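Local coordinates for hypothetical protein, IPT/TIG domain protein (Bacteroides ovatus, PDB 4HW6), which is of unknown function but is probably an auxiliary nutrient-binding protein, possibly for carbohydrate, built from an IPT/TIG domain and a six-bladed beta-propeller, at residues N151-Y156 against D168-Y173; M144-N149 against A408-R413; Y247-I252 against L262-V267. All blocks are in the same frame, centred on the assembly; numbering follows the deposited sequence.

Contact 1: N151-Y156 against D168-Y173; sequences NYDDLY and DFVNQY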
loop_
_atom_site.group_PDB
_atom_site.type_symbol
_atom_site.label_atom_id
_atom_site.label_comp_id
_atom_site.label_asym_id
_atom_site.label_seq_id
_atom_site.Cartn_x
_atom_site.Cartn_y
_atom_site.Cartn_z
ATOM N N ASN A 151 10.577 10.032 -2.004
ATOM C CA ASN A 151 9.697 9.866 -3.185
ATOM C C ASN A 151 9.394 8.385 -3.503
ATOM O O ASN A 151 9.494 7.925 -4.652
ATOM C CB ASN A 151 10.298 10.558 -4.405
ATOM C CG ASN A 151 9.332 10.625 -5.577
ATOM O OD1 ASN A 151 8.135 10.839 -5.397
ATOM N ND2 ASN A 151 9.848 10.424 -6.776
ATOM N N TYR A 152 9.036 7.659 -2.458
ATOM C CA TYR A 152 8.647 6.249 -2.540
ATOM C C TYR A 152 9.773 5.330 -2.967
ATOM O O TYR A 152 9.511 4.248 -3.492
ATOM C CB TYR A 152 7.371 6.059 -3.397
ATOM C CG TYR A 152 6.229 6.803 -2.773
ATOM C CD1 TYR A 152 5.489 6.239 -1.749
ATOM C CD2 TYR A 152 5.954 8.107 -3.144
ATOM C CE1 TYR A 152 4.478 6.943 -1.122
ATOM C CE2 TYR A 152 4.950 8.828 -2.517
ATOM C CZ TYR A 152 4.220 8.234 -1.516
ATOM O OH TYR A 152 3.210 8.908 -0.902
ATOM N N ASP A 153 11.014 5.739 -2.711
ATOM C CA ASP A 153 12.174 4.906 -3.049
ATOM C C ASP A 153 12.795 4.158 -1.859
ATOM O O ASP A 153 13.634 3.292 -2.063
ATOM C CB ASP A 153 13.240 5.706 -3.773
ATOM C CG ASP A 153 12.862 6.026 -5.223
ATOM O OD1 ASP A 153 11.998 5.338 -5.821
ATOM O OD2 ASP A 153 13.436 6.977 -5.761
ATOM N N ASP A 154 12.385 4.493 -0.644
ATOM C CA ASP A 154 12.885 3.810 0.539
ATOM C C ASP A 154 11.757 3.460 1.481
ATOM O O ASP A 154 11.098 4.341 2.063
ATOM C CB ASP A 154 13.959 4.635 1.239
ATOM C CG ASP A 154 15.136 4.920 0.342
ATOM O OD1 ASP A 154 15.998 4.030 0.129
ATOM O OD2 ASP A 154 15.163 6.032 -0.215
ATOM N N LEU A 155 11.523 2.160 1.596
ATOM C CA LEU A 155 10.515 1.568 2.477
ATOM C C LEU A 155 11.209 0.792 3.576
ATOM O O LEU A 155 12.088 -0.031 3.318
ATOM C CB LEU A 155 9.649 0.597 1.703
ATOM C CG LEU A 155 8.606 -0.189 2.466
ATOM C CD1 LEU A 155 7.511 0.754 2.965
ATOM C CD2 LEU A 155 8.017 -1.254 1.538
ATOM N N TYR A 156 10.823 1.060 4.813
ATOM C CA TYR A 156 11.442 0.427 5.967
ATOM C C TYR A 156 10.411 -0.378 6.722
ATOM O O TYR A 156 9.218 -0.049 6.721
ATOM C CB TYR A 156 12.013 1.484 6.917
ATOM C CG TYR A 156 13.115 2.312 6.326
ATOM C CD1 TYR A 156 14.442 1.909 6.419
ATOM C CD2 TYR A 156 12.841 3.506 5.677
ATOM C CE1 TYR A 156 15.466 2.660 5.887
ATOM C CE2 TYR A 156 13.865 4.266 5.122
ATOM C CZ TYR A 156 15.173 3.842 5.247
ATOM O OH TYR A 156 16.203 4.569 4.708
ATOM N N ASP A 168 15.241 -0.717 -0.816
ATOM C CA ASP A 168 15.848 0.365 -1.602
ATOM C C ASP A 168 15.476 0.158 -3.063
ATOM O O ASP A 168 16.050 -0.688 -3.752
ATOM C CB ASP A 168 17.361 0.308 -1.393
ATOM C CG ASP A 168 18.143 1.337 -2.196
ATOM O OD1 ASP A 168 17.614 1.987 -3.124
ATOM O OD2 ASP A 168 19.345 1.450 -1.910
ATOM N N PHE A 169 14.525 0.940 -3.559
ATOM C CA PHE A 169 14.017 0.733 -4.922
ATOM C C PHE A 169 15.012 1.146 -6.005
ATOM O O PHE A 169 15.033 0.559 -7.090
ATOM C CB PHE A 169 12.679 1.462 -5.111
ATOM C CG PHE A 169 11.513 0.799 -4.431
ATOM C CD1 PHE A 169 11.255 1.016 -3.084
ATOM C CD2 PHE A 169 10.660 -0.041 -5.130
ATOM C CE1 PHE A 169 10.182 0.422 -2.441
ATOM C CE2 PHE A 169 9.570 -0.623 -4.495
ATOM C CZ PHE A 169 9.329 -0.407 -3.146
ATOM N N VAL A 170 15.833 2.164 -5.724
ATOM C CA VAL A 170 16.781 2.673 -6.719
ATOM C C VAL A 170 17.820 1.584 -7.003
ATOM O O VAL A 170 18.138 1.306 -8.154
ATOM C CB VAL A 170 17.469 3.973 -6.241
ATOM C CG1 VAL A 170 18.682 4.339 -7.105
ATOM C CG2 VAL A 170 16.458 5.116 -6.218
ATOM N N ASN A 171 18.328 0.961 -5.942
ATOM C CA ASN A 171 19.332 -0.096 -6.082
ATOM C C ASN A 171 18.747 -1.514 -6.117
ATOM O O ASN A 171 19.493 -2.484 -6.272
ATOM C CB ASN A 171 20.357 0.039 -4.971
ATOM C CG ASN A 171 21.092 1.346 -5.056
ATOM O OD1 ASN A 171 21.653 1.647 -6.092
ATOM N ND2 ASN A 171 21.024 2.163 -4.001
ATOM N N GLN A 172 17.426 -1.619 -5.990
ATOM C CA GLN A 172 16.742 -2.906 -6.008
ATOM C C GLN A 172 17.421 -3.863 -5.016
ATOM O O GLN A 172 17.848 -4.957 -5.368
ATOM C CB GLN A 172 16.722 -3.464 -7.429
ATOM C CG GLN A 172 16.062 -2.530 -8.434
ATOM C CD GLN A 172 14.556 -2.687 -8.456
ATOM O OE1 GLN A 172 14.049 -3.730 -8.866
ATOM N NE2 GLN A 172 13.829 -1.647 -8.037
ATOM N N TYR A 173 17.501 -3.417 -3.763
ATOM C CA TYR A 173 18.220 -4.135 -2.710
ATOM C C TYR A 173 17.413 -4.094 -1.427
ATOM O O TYR A 173 16.768 -3.089 -1.144
ATOM C CB TYR A 173 19.574 -3.471 -2.488
ATOM C CG TYR A 173 20.552 -4.317 -1.706
ATOM C CD1 TYR A 173 21.345 -5.252 -2.354
ATOM C CD2 TYR A 173 20.699 -4.171 -0.318
ATOM C CE1 TYR A 173 22.270 -6.025 -1.655
ATOM C CE2 TYR A 173 21.627 -4.944 0.381
ATOM C CZ TYR A 173 22.393 -5.867 -0.292
ATOM O OH TYR A 173 23.292 -6.652 0.390
HETATM O O HOH W 1 16.211 3.968 -2.949
#

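Contact 2: M144-N149 against A408-R413; sequences MMFDPN and AYDMKR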
loop_
_atom_site.group_PDB
_atom_site.type_symbol
_atom_site.label_atom_id
_atom_site.label_comp_id
_atom_site.label_asym_id
_atom_site.label_seq_id
_atom_site.Cartn_x
_atom_site.Cartn_y
_atom_site.Cartn_z
HETATM N N MSE A 144 5.419 -1.112 8.637
HETATM C CA MSE A 144 6.101 -0.494 7.495
HETATM C C MSE A 144 5.938 1.009 7.456
HETATM O O MSE A 144 4.918 1.556 7.908
HETATM C CB MSE A 144 5.473 -0.965 6.169
HETATM C CG MSE A 144 5.704 -2.335 5.811
HETATM SE SE MSE A 144 4.605 -2.707 4.212
HETATM C CE MSE A 144 5.444 -4.417 3.905
HETATM N N MSE A 145 6.930 1.674 6.863
HETATM C CA MSE A 145 6.832 3.115 6.615
HETATM C C MSE A 145 7.779 3.543 5.490
HETATM O O MSE A 145 8.970 3.217 5.494
HETATM C CB MSE A 145 7.192 3.821 7.919
HETATM C CG MSE A 145 7.259 5.285 7.891
HETATM SE SE MSE A 145 5.542 6.133 8.066
HETATM C CE MSE A 145 4.459 4.753 8.870
ATOM N N PHE A 146 7.253 4.288 4.515
ATOM C CA PHE A 146 8.101 4.951 3.542
ATOM C C PHE A 146 8.790 6.157 4.204
ATOM O O PHE A 146 8.180 6.871 5.013
ATOM C CB PHE A 146 7.277 5.446 2.329
ATOM C CG PHE A 146 7.062 4.411 1.258
ATOM C CD1 PHE A 146 8.082 4.100 0.385
ATOM C CD2 PHE A 146 5.826 3.809 1.077
ATOM C CE1 PHE A 146 7.903 3.164 -0.619
ATOM C CE2 PHE A 146 5.642 2.878 0.061
ATOM C CZ PHE A 146 6.680 2.559 -0.775
ATOM N N ASP A 147 10.042 6.398 3.834
ATOM C CA ASP A 147 10.715 7.658 4.144
ATOM C C ASP A 147 10.007 8.754 3.348
ATOM O O ASP A 147 10.002 8.707 2.120
ATOM C CB ASP A 147 12.197 7.551 3.799
ATOM C CG ASP A 147 12.966 8.861 3.967
ATOM O OD1 ASP A 147 12.367 9.938 4.192
ATOM O OD2 ASP A 147 14.201 8.783 3.866
ATOM N N PRO A 148 9.397 9.735 4.034
ATOM C CA PRO A 148 8.617 10.761 3.305
ATOM C C PRO A 148 9.424 11.699 2.393
ATOM O O PRO A 148 8.835 12.395 1.551
ATOM C CB PRO A 148 7.943 11.552 4.433
ATOM C CG PRO A 148 8.889 11.417 5.570
ATOM C CD PRO A 148 9.414 10.001 5.490
ATOM N N ASN A 149 10.750 11.716 2.540
ATOM C CA ASN A 149 11.616 12.501 1.674
ATOM C C ASN A 149 12.321 11.703 0.575
ATOM O O ASN A 149 13.233 12.229 -0.060
ATOM C CB ASN A 149 12.644 13.234 2.526
ATOM C CG ASN A 149 11.998 14.239 3.446
ATOM O OD1 ASN A 149 12.030 14.101 4.671
ATOM N ND2 ASN A 149 11.355 15.234 2.855
ATOM N N ALA A 408 1.595 -0.627 3.484
ATOM C CA ALA A 408 2.031 0.661 2.949
ATOM C C ALA A 408 1.403 0.878 1.575
ATOM O O ALA A 408 1.080 -0.093 0.871
ATOM C CB ALA A 408 3.554 0.721 2.874
ATOM N N TYR A 409 1.149 2.136 1.222
ATOM C CA TYR A 409 0.631 2.457 -0.094
ATOM C C TYR A 409 1.649 3.283 -0.841
ATOM O O TYR A 409 2.048 4.356 -0.385
ATOM C CB TYR A 409 -0.720 3.200 -0.018
ATOM C CG TYR A 409 -1.289 3.395 -1.399
ATOM C CD1 TYR A 409 -1.857 2.332 -2.098
ATOM C CD2 TYR A 409 -1.207 4.615 -2.033
ATOM C CE1 TYR A 409 -2.341 2.499 -3.383
ATOM C CE2 TYR A 409 -1.721 4.790 -3.318
ATOM C CZ TYR A 409 -2.285 3.719 -3.984
ATOM O OH TYR A 409 -2.750 3.905 -5.286
ATOM N N ASP A 410 2.050 2.776 -1.998
ATOM C CA ASP A 410 3.039 3.397 -2.851
ATOM C C ASP A 410 2.284 4.266 -3.840
ATOM O O ASP A 410 1.684 3.757 -4.792
ATOM C CB ASP A 410 3.807 2.294 -3.559
ATOM C CG ASP A 410 4.963 2.792 -4.402
ATOM O OD1 ASP A 410 4.945 3.952 -4.880
ATOM O OD2 ASP A 410 5.878 1.960 -4.620
HETATM N N MSE A 411 2.270 5.572 -3.596
HETATM C CA MSE A 411 1.558 6.510 -4.472
HETATM C C MSE A 411 2.232 6.625 -5.838
HETATM O O MSE A 411 1.575 6.866 -6.859
HETATM C CB MSE A 411 1.459 7.886 -3.807
HETATM C CG MSE A 411 0.577 7.921 -2.562
HETATM SE SE MSE A 411 0.260 9.749 -1.971
HETATM C CE MSE A 411 0.211 10.578 -3.707
ATOM N N LYS A 412 3.546 6.454 -5.873
ATOM C CA LYS A 412 4.262 6.584 -7.134
ATOM C C LYS A 412 3.952 5.418 -8.074
ATOM O O LYS A 412 3.737 5.598 -9.274
ATOM C CB LYS A 412 5.768 6.690 -6.888
ATOM C CG LYS A 412 6.598 6.845 -8.143
ATOM C CD LYS A 412 7.977 7.425 -7.862
ATOM C CE LYS A 412 8.965 6.383 -7.371
ATOM N NZ LYS A 412 10.304 7.006 -7.153
ATOM N N ARG A 413 3.933 4.220 -7.529
ATOM C CA ARG A 413 3.734 3.010 -8.332
ATOM C C ARG A 413 2.293 2.500 -8.262
ATOM O O ARG A 413 1.989 1.460 -8.847
ATOM C CB ARG A 413 4.712 1.928 -7.886
ATOM C CG ARG A 413 6.158 2.399 -7.935
ATOM C CD ARG A 413 7.182 1.332 -7.580
ATOM N NE ARG A 413 8.532 1.902 -7.595
ATOM C CZ ARG A 413 9.073 2.641 -6.624
ATOM N NH1 ARG A 413 8.420 2.884 -5.507
ATOM N NH2 ARG A 413 10.298 3.143 -6.776
#

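Contact 3: Y247-I252 against L262-V267; sequences YHHAMI and LTEEEV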
loop_
_atom_site.group_PDB
_atom_site.type_symbol
_atom_site.label_atom_id
_atom_site.label_comp_id
_atom_site.label_asym_id
_atom_site.label_seq_id
_atom_site.Cartn_x
_atom_site.Cartn_y
_atom_site.Cartn_z
ATOM N N TYR A 247 2.497 -0.004 27.956
ATOM C CA TYR A 247 1.733 -1.132 28.453
ATOM C C TYR A 247 1.038 -0.907 29.782
ATOM O O TYR A 247 -0.126 -1.266 29.931
ATOM C CB TYR A 247 2.642 -2.365 28.512
ATOM C CG TYR A 247 1.939 -3.649 28.893
ATOM C CD1 TYR A 247 1.785 -4.008 30.218
ATOM C CD2 TYR A 247 1.468 -4.532 27.915
ATOM C CE1 TYR A 247 1.157 -5.181 30.567
ATOM C CE2 TYR A 247 0.823 -5.695 28.258
ATOM C CZ TYR A 247 0.666 -6.022 29.573
ATOM O OH TYR A 247 0.021 -7.204 29.942
ATOM N N HIS A 248 1.739 -0.319 30.754
ATOM C CA HIS A 248 1.208 -0.237 32.104
ATOM C C HIS A 248 0.383 1.008 32.448
ATOM O O HIS A 248 0.047 1.216 33.621
ATOM C CB HIS A 248 2.343 -0.371 33.098
ATOM C CG HIS A 248 2.940 -1.736 33.128
ATOM N ND1 HIS A 248 2.282 -2.815 33.683
ATOM C CD2 HIS A 248 4.127 -2.207 32.663
ATOM C CE1 HIS A 248 3.048 -3.890 33.576
ATOM N NE2 HIS A 248 4.176 -3.548 32.973
ATOM N N HIS A 249 0.041 1.805 31.442
ATOM C CA HIS A 249 -0.605 3.101 31.654
ATOM C C HIS A 249 -1.780 3.232 30.653
ATOM O O HIS A 249 -1.610 3.022 29.439
ATOM C CB HIS A 249 0.458 4.194 31.487
ATOM C CG HIS A 249 1.561 4.064 32.487
ATOM N ND1 HIS A 249 1.422 4.502 33.783
ATOM C CD2 HIS A 249 2.755 3.426 32.425
ATOM C CE1 HIS A 249 2.525 4.201 34.461
ATOM N NE2 HIS A 249 3.344 3.542 33.661
ATOM N N ALA A 250 -2.960 3.571 31.160
ATOM C CA ALA A 250 -4.153 3.721 30.287
ATOM C C ALA A 250 -4.283 5.169 29.814
ATOM O O ALA A 250 -5.085 5.939 30.361
ATOM C CB ALA A 250 -5.419 3.305 31.035
HETATM N N MSE A 251 -3.536 5.499 28.772
HETATM C CA MSE A 251 -3.456 6.879 28.299
HETATM C C MSE A 251 -2.648 6.965 27.030
HETATM O O MSE A 251 -1.963 5.997 26.632
HETATM C CB MSE A 251 -2.807 7.775 29.384
HETATM C CG MSE A 251 -1.355 7.399 29.706
HETATM SE SE MSE A 251 -0.719 8.188 31.360
HETATM C CE MSE A 251 -2.027 7.483 32.606
ATOM N N ILE A 252 -2.768 8.116 26.361
ATOM C CA ILE A 252 -1.850 8.476 25.314
ATOM C C ILE A 252 -0.900 9.530 25.896
ATOM O O ILE A 252 -1.324 10.498 26.521
ATOM C CB ILE A 252 -2.576 9.054 24.095
ATOM C CG1 ILE A 252 -3.541 8.010 23.537
ATOM C CG2 ILE A 252 -1.580 9.529 23.024
ATOM C CD1 ILE A 252 -4.491 8.576 22.490
ATOM N N LEU A 262 7.705 16.423 27.483
ATOM C CA LEU A 262 6.960 15.207 27.680
ATOM C C LEU A 262 5.610 15.543 28.301
ATOM O O LEU A 262 5.543 16.314 29.259
ATOM C CB LEU A 262 7.719 14.293 28.627
ATOM C CG LEU A 262 8.953 13.646 28.024
ATOM C CD1 LEU A 262 10.084 13.461 29.032
ATOM C CD2 LEU A 262 8.553 12.326 27.384
ATOM N N THR A 263 4.553 14.972 27.743
ATOM C CA THR A 263 3.223 15.080 28.330
ATOM C C THR A 263 2.797 13.657 28.617
ATOM O O THR A 263 2.465 12.916 27.696
ATOM C CB THR A 263 2.259 15.758 27.345
ATOM O OG1 THR A 263 2.772 17.061 27.021
ATOM C CG2 THR A 263 0.844 15.892 27.944
ATOM N N GLU A 264 2.830 13.272 29.892
ATOM C CA GLU A 264 2.521 11.897 30.237
ATOM C C GLU A 264 1.083 11.529 29.877
ATOM O O GLU A 264 0.833 10.447 29.370
ATOM C CB GLU A 264 2.777 11.637 31.727
ATOM C CG GLU A 264 2.618 10.176 32.071
ATOM C CD GLU A 264 3.101 9.793 33.455
ATOM O OE1 GLU A 264 3.442 10.697 34.250
ATOM O OE2 GLU A 264 3.096 8.567 33.750
ATOM N N GLU A 265 0.133 12.412 30.181
ATOM C CA GLU A 265 -1.268 12.124 29.951
ATOM C C GLU A 265 -1.878 13.153 29.000
ATOM O O GLU A 265 -2.484 14.137 29.447
ATOM C CB GLU A 265 -1.994 12.127 31.297
ATOM C CG GLU A 265 -3.394 11.535 31.237
ATOM C CD GLU A 265 -4.080 11.584 32.586
ATOM O OE1 GLU A 265 -3.556 10.986 33.546
ATOM O OE2 GLU A 265 -5.144 12.216 32.685
ATOM N N GLU A 266 -1.712 12.946 27.691
ATOM C CA GLU A 266 -2.444 13.760 26.697
ATOM C C GLU A 266 -3.936 13.518 26.896
ATOM O O GLU A 266 -4.717 14.461 26.900
ATOM C CB GLU A 266 -2.034 13.430 25.262
ATOM C CG GLU A 266 -0.623 13.896 24.886
ATOM C CD GLU A 266 -0.554 15.359 24.501
ATOM O OE1 GLU A 266 -1.609 16.040 24.506
ATOM O OE2 GLU A 266 0.565 15.847 24.177
ATOM N N VAL A 267 -4.322 12.252 27.065
ATOM C CA VAL A 267 -5.703 11.895 27.405
ATOM C C VAL A 267 -5.735 10.509 28.005
ATOM O O VAL A 267 -4.891 9.680 27.680
ATOM C CB VAL A 267 -6.620 11.976 26.144
ATOM C CG1 VAL A 267 -6.356 10.835 25.177
ATOM C CG2 VAL A 267 -8.097 12.060 26.541
#

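Contact 1: N151-Y156 against D168-Y173
Phe169 packs its ring edge against the backbone of Asp153 at one end of a blade of the six-bladed beta-propeller. Here the antiparallel strands 154-158 and 164-168 meet through the non-hydrogen-bonded pair Asp154 and Asp168, and the chain then turns toward strand 173-177 over a G1 beta bulge. Phe169 places CG beside its own backbone N (chi1 -74°), which swings the ring to the carbonyl that the backbone N-H already meets. Phe169 N donates to Asp153 O at 2.9 Å in a nearly straight bond (171°), and the same oxygen sits at the ring edge, in plane, with Phe169 CD1 3.4 Å from Asp153 O. Further round the edge, Phe169 CE1 meets Leu155 CB at 4.2 Å. Tyr152 O comes to the ring obliquely and is hydrogen-bonded by Arg413, whose guanidinium also makes a cation-pi contact with Phe169.

The Asp153 side chain runs at a slant to that of Phe169, OD1 near Phe169 CB, with carboxylate and ring planes 35° apart. Its OD2 rests on the methyl Val170 CG2 at 3.6 Å, whereas OD1 is spent on salt bridges to Lys412 and Arg413. Asp154 and Asp168 lie side by side and point the same way, with Asp154 OD1 only 4.2 Å from Asp168 OD1. His166 binds the first of these oxygens, which probably eases the repulsion. Asp168 is gripped twice by Asn171: the backbone N meets OD1 from above the carboxylate plane, closing an Asx motif, and Asn171 ND2 reaches Asp168 OD2 on its syn side at 2.8 Å.

Contact 2: M144-N149 against A408-R413
Phe146 leans its ring obliquely on the Ala408 methyl, the Tyr409 carbonyl and Asp410, and with Ala408 and Met144 it accounts for most of the buried surface. No hydrogen bond joins the two segments. The outer corner of the ring does the touching: Phe146 CE2 is 3.9 Å from Asp410 CA and equally near Tyr409 O, and it also meets the methyl Ala408 CB at 4.1 Å. That methyl is shared, because Met144, a selenomethionine whose chain runs extended beyond CG, brings SE to 3.8 Å from Ala408 CB. Leu155 touches both Phe146 and Ala408, and Tyr152 stacks edge-to-face on Phe146.

Strands 143-146 and 404-410 are edge strands of two separate sheets, the adjoining first and last blades of the propeller. The axes of 144-146 and 408-410 approach to 7.4 Å at 29°, and side chains of the former bridge the seam to both backbone and side chains of the latter. The last blade also takes in strand 109-115 from before the first one, the ring closure usual in propellers.

Asp410 links this packing to the turn that follows. A chi1 of -175° swings its carboxylate away from its own N; the group crosses Phe146 at 66° between planes and lays OD2 4.0 Å from Phe146 CZ. Asp410 OD1 accepts from Arg413 N at 2.8 Å, from above the carboxylate plane, in an Asx motif. OD2 takes the salt bridge from Arg413 NH1 on its syn side, in the guanidinium plane, and also a hydrogen bond from Tyr417. Replacing Asp410 by an alanine is likely to leave Arg413 N and the Tyr417 hydroxyl without their acceptors and to strip the guanidinium of one carboxylate mate, though Asp153 and Tyr152 O would still hold it. Lys412 CE lies over one face of that guanidinium, toward its rim.

Contact 3: Y247-I252 against L262-V267
Ile252 holds two consecutive residues of the facing segment with its backbone. Ile252 N donates to Val267 O at 2.9 Å, and Glu266 N donates to Ile252 O at 2.7 Å, the latter bond markedly bent at the hydrogen (134°). Glu266 and Val267 thus both face Ile252, a classic beta bulge where strand 251-255 of a propeller blade meets strand 265-268.

The apolar contact pairs Ile252 and Val267, which run side by side, CD1 of Ile252 4.0 Å from CG1 of Val267; Tyr243 adds to the packing on Ile252. Met251, a selenomethionine, packs largely on polar atoms. Its CG lies between its backbone N and carbonyl carbon (chi1 63°), which turns the chain toward the corner at Glu264. Its SE comes 3.4 Å from Glu264 O and also touches Glu264 CG, and its CE lies 3.9 Å from Glu265 OE1, the two side chains crossing at about a right angle.

Two of the three glutamates find partners beyond the segments: Glu264 OE2 pairs with Arg246, and Glu266 OE2 with Lys241 and Ser254. Across the segments, two backbone bonds and selenium or methyl packing do the joining, with no salt bridge, while Arg246 and Lys241 probably offset the charge of Glu264 and Glu266.

Contacts 1 and 2 form one continuous region, their centres 9 Å apart, with strands 154-158 and 143-146 neighbours in the same sheet. The turn after strand 404-410 joins them across the blade boundary: Asp153 OD1 meets Lys412 NZ at 2.7 Å in a salt bridge, and Tyr152 O lies 2.7 Å from Arg413 NH1, probably hydrogen-bonded. Contact 2 spans more than 250 residues of chain, and contacts 1 and 3 both fall within that span, one after the other. Contact 3 lies at the periphery on another blade, its centre 35 Å from that of contact 1 and 29 Å from that of contact 2; its nearest atoms remain about 16 Å from contact 2.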